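Side-chain contact in short chain dehydrogenase (Leptospira borgpetersenii serovar Hardjo-bovis, PDB 6UH2), which binds NAD and is probably an oxidoreductase of the short-chain dehydrogenase/reductase family, acting on CH-OH groups: residues E79-L84 / Q130-L135. Sequence-based numbering, arbitrary orientation.
Sequences EIFLSL and QYTFRL
Two neighbouring helices of the Rossmann-type fold, 74-86 and 111-139, pack here through the ring of F81, which meets Y131, T132 and L135. The segment axes approach to 11.0 Å and run roughly parallel, at 32°. F81 reaches across that spacing and supplies about half of the buried surface.

CB of Y131 sits over the centre of one face of the F81 ring, 3.8 Å from the centroid. It lies 6° off the ring normal, a CH-pi contact. The rest of Y131 turns away from this face. Its CG is anti to the carbonyl carbon (chi1 -85°), which carries the phenol off past the F81 side chain. The two rings meet obliquely, with planes at 43°. The Y131 hydroxyl hydrogen-bonds R74, at the start of helix 74-86, so the tyrosine links the two helices twice.

In the SDR fold, parallel strands alternate with helices that cover both faces of the sheet. Helices 74-86 and 111-139 lie side by side on the same face. The NAD is about 11 Å from the F81 side chain, so this is packing between helices, outside the cofactor site.

The far edge of the F81 ring reaches T132, with CZ 3.3 Å from OG1. No hydrogen bond forms there; OG1 bonds the backbone O of L128 within its own helix. CD2 of L135 lies near the ring plane, 4.2 Å from CD2 of F81.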
loop_
_atom_site.group_PDB
_atom_site.type_symbol
_atom_site.label_atom_id
_atom_site.label_comp_id
_atom_site.label_asym_id
_atom_site.label_seq_id
_atom_site.Cartn_x
_atom_site.Cartn_y
_atom_site.Cartn_z
ATOM N N GLU B 79 3.637 33.287 -1.278
ATOM C CA GLU B 79 3.925 33.919 -2.560
ATOM C C GLU B 79 4.065 32.880 -3.670
ATOM O O GLU B 79 3.634 33.112 -4.805
ATOM C CB GLU B 79 5.186 34.771 -2.446
ATOM N N ILE B 80 4.651 31.724 -3.360
ATOM C CA ILE B 80 4.747 30.657 -4.356
ATOM C C ILE B 80 3.359 30.183 -4.769
ATOM O O ILE B 80 3.080 29.995 -5.960
ATOM C CB ILE B 80 5.606 29.499 -3.815
ATOM C CG1 ILE B 80 7.078 29.893 -3.835
ATOM C CG2 ILE B 80 5.399 28.227 -4.635
ATOM C CD1 ILE B 80 7.941 28.913 -3.088
ATOM N N PHE B 81 2.458 29.996 -3.800
ATOM C CA PHE B 81 1.134 29.493 -4.153
ATOM C C PHE B 81 0.334 30.513 -4.942
ATOM O O PHE B 81 -0.460 30.133 -5.810
ATOM C CB PHE B 81 0.392 29.026 -2.907
ATOM C CG PHE B 81 0.561 27.566 -2.673
ATOM C CD1 PHE B 81 1.768 27.075 -2.202
ATOM C CD2 PHE B 81 -0.439 26.675 -3.009
ATOM C CE1 PHE B 81 1.962 25.727 -2.027
ATOM C CE2 PHE B 81 -0.254 25.319 -2.847
ATOM C CZ PHE B 81 0.947 24.839 -2.353
ATOM N N LEU B 82 0.543 31.802 -4.684
ATOM C CA LEU B 82 -0.074 32.823 -5.523
ATOM C C LEU B 82 0.434 32.722 -6.955
ATOM O O LEU B 82 -0.349 32.785 -7.912
ATOM C CB LEU B 82 0.216 34.206 -4.948
ATOM C CG LEU B 82 -0.226 35.398 -5.793
ATOM C CD1 LEU B 82 -1.724 35.321 -6.020
ATOM C CD2 LEU B 82 0.160 36.700 -5.110
ATOM N N SER B 83 1.747 32.557 -7.116
ATOM C CA SER B 83 2.324 32.433 -8.449
ATOM C C SER B 83 1.840 31.169 -9.159
ATOM O O SER B 83 1.586 31.193 -10.370
ATOM C CB SER B 83 3.847 32.454 -8.345
ATOM O OG SER B 83 4.442 32.191 -9.596
ATOM N N LEU B 84 1.712 30.055 -8.430
ATOM C CA LEU B 84 1.216 28.824 -9.039
ATOM C C LEU B 84 -0.199 29.006 -9.562
ATOM O O LEU B 84 -0.523 28.558 -10.669
ATOM C CB LEU B 84 1.261 27.673 -8.036
ATOM C CG LEU B 84 2.650 27.203 -7.589
ATOM C CD1 LEU B 84 2.539 26.122 -6.541
ATOM C CD2 LEU B 84 3.443 26.705 -8.784
ATOM N N GLN B 130 -1.940 22.924 4.139
ATOM C CA GLN B 130 -2.959 23.946 4.368
ATOM C C GLN B 130 -3.160 24.823 3.132
ATOM O O GLN B 130 -4.301 25.093 2.730
ATOM C CB GLN B 130 -2.590 24.803 5.583
ATOM C CG GLN B 130 -3.643 25.880 5.895
ATOM C CD GLN B 130 -3.197 26.861 6.963
ATOM O OE1 GLN B 130 -2.186 27.545 6.807
ATOM N NE2 GLN B 130 -3.939 26.920 8.064
ATOM N N TYR B 131 -2.067 25.289 2.519
ATOM C CA TYR B 131 -2.206 26.077 1.300
ATOM C C TYR B 131 -2.805 25.249 0.175
ATOM O O TYR B 131 -3.616 25.749 -0.609
ATOM C CB TYR B 131 -0.853 26.664 0.879
ATOM C CG TYR B 131 -0.614 27.957 1.604
ATOM C CD1 TYR B 131 -1.084 29.165 1.098
ATOM C CD2 TYR B 131 0.016 27.961 2.834
ATOM C CE1 TYR B 131 -0.904 30.350 1.799
ATOM C CE2 TYR B 131 0.198 29.131 3.536
ATOM C CZ TYR B 131 -0.259 30.322 3.022
ATOM O OH TYR B 131 -0.062 31.476 3.761
ATOM N N THR B 132 -2.427 23.976 0.087
ATOM C CA THR B 132 -2.935 23.123 -0.983
ATOM C C THR B 132 -4.414 22.800 -0.778
ATOM O O THR B 132 -5.210 22.879 -1.722
ATOM C CB THR B 132 -2.088 21.847 -1.054
ATOM O OG1 THR B 132 -0.733 22.210 -1.342
ATOM C CG2 THR B 132 -2.579 20.957 -2.141
ATOM N N PHE B 133 -4.799 22.461 0.458
ATOM C CA PHE B 133 -6.209 22.227 0.776
ATOM C C PHE B 133 -7.073 23.440 0.443
ATOM O O PHE B 133 -8.119 23.309 -0.202
ATOM C CB PHE B 133 -6.366 21.862 2.253
ATOM C CG PHE B 133 -7.798 21.715 2.687
ATOM C CD1 PHE B 133 -8.514 20.566 2.379
ATOM C CD2 PHE B 133 -8.434 22.733 3.386
ATOM C CE1 PHE B 133 -9.837 20.432 2.776
ATOM C CE2 PHE B 133 -9.752 22.597 3.791
ATOM C CZ PHE B 133 -10.451 21.444 3.485
ATOM N N ARG B 134 -6.660 24.627 0.895
ATOM C CA ARG B 134 -7.450 25.828 0.638
ATOM C C ARG B 134 -7.614 26.083 -0.859
ATOM O O ARG B 134 -8.705 26.444 -1.320
ATOM C CB ARG B 134 -6.808 27.030 1.335
ATOM C CG ARG B 134 -6.959 27.007 2.859
ATOM C CD ARG B 134 -6.263 28.190 3.545
ATOM N NE ARG B 134 -6.672 29.469 2.980
ATOM C CZ ARG B 134 -7.676 30.211 3.440
ATOM N NH1 ARG B 134 -8.385 29.808 4.488
ATOM N NH2 ARG B 134 -7.969 31.361 2.849
ATOM N N LEU B 135 -6.547 25.888 -1.636
ATOM C CA LEU B 135 -6.628 26.142 -3.073
ATOM C C LEU B 135 -7.521 25.121 -3.769
ATOM O O LEU B 135 -8.356 25.488 -4.607
ATOM C CB LEU B 135 -5.223 26.145 -3.678
ATOM C CG LEU B 135 -5.076 26.324 -5.197
ATOM C CD1 LEU B 135 -5.546 27.714 -5.666
ATOM C CD2 LEU B 135 -3.630 26.048 -5.620
#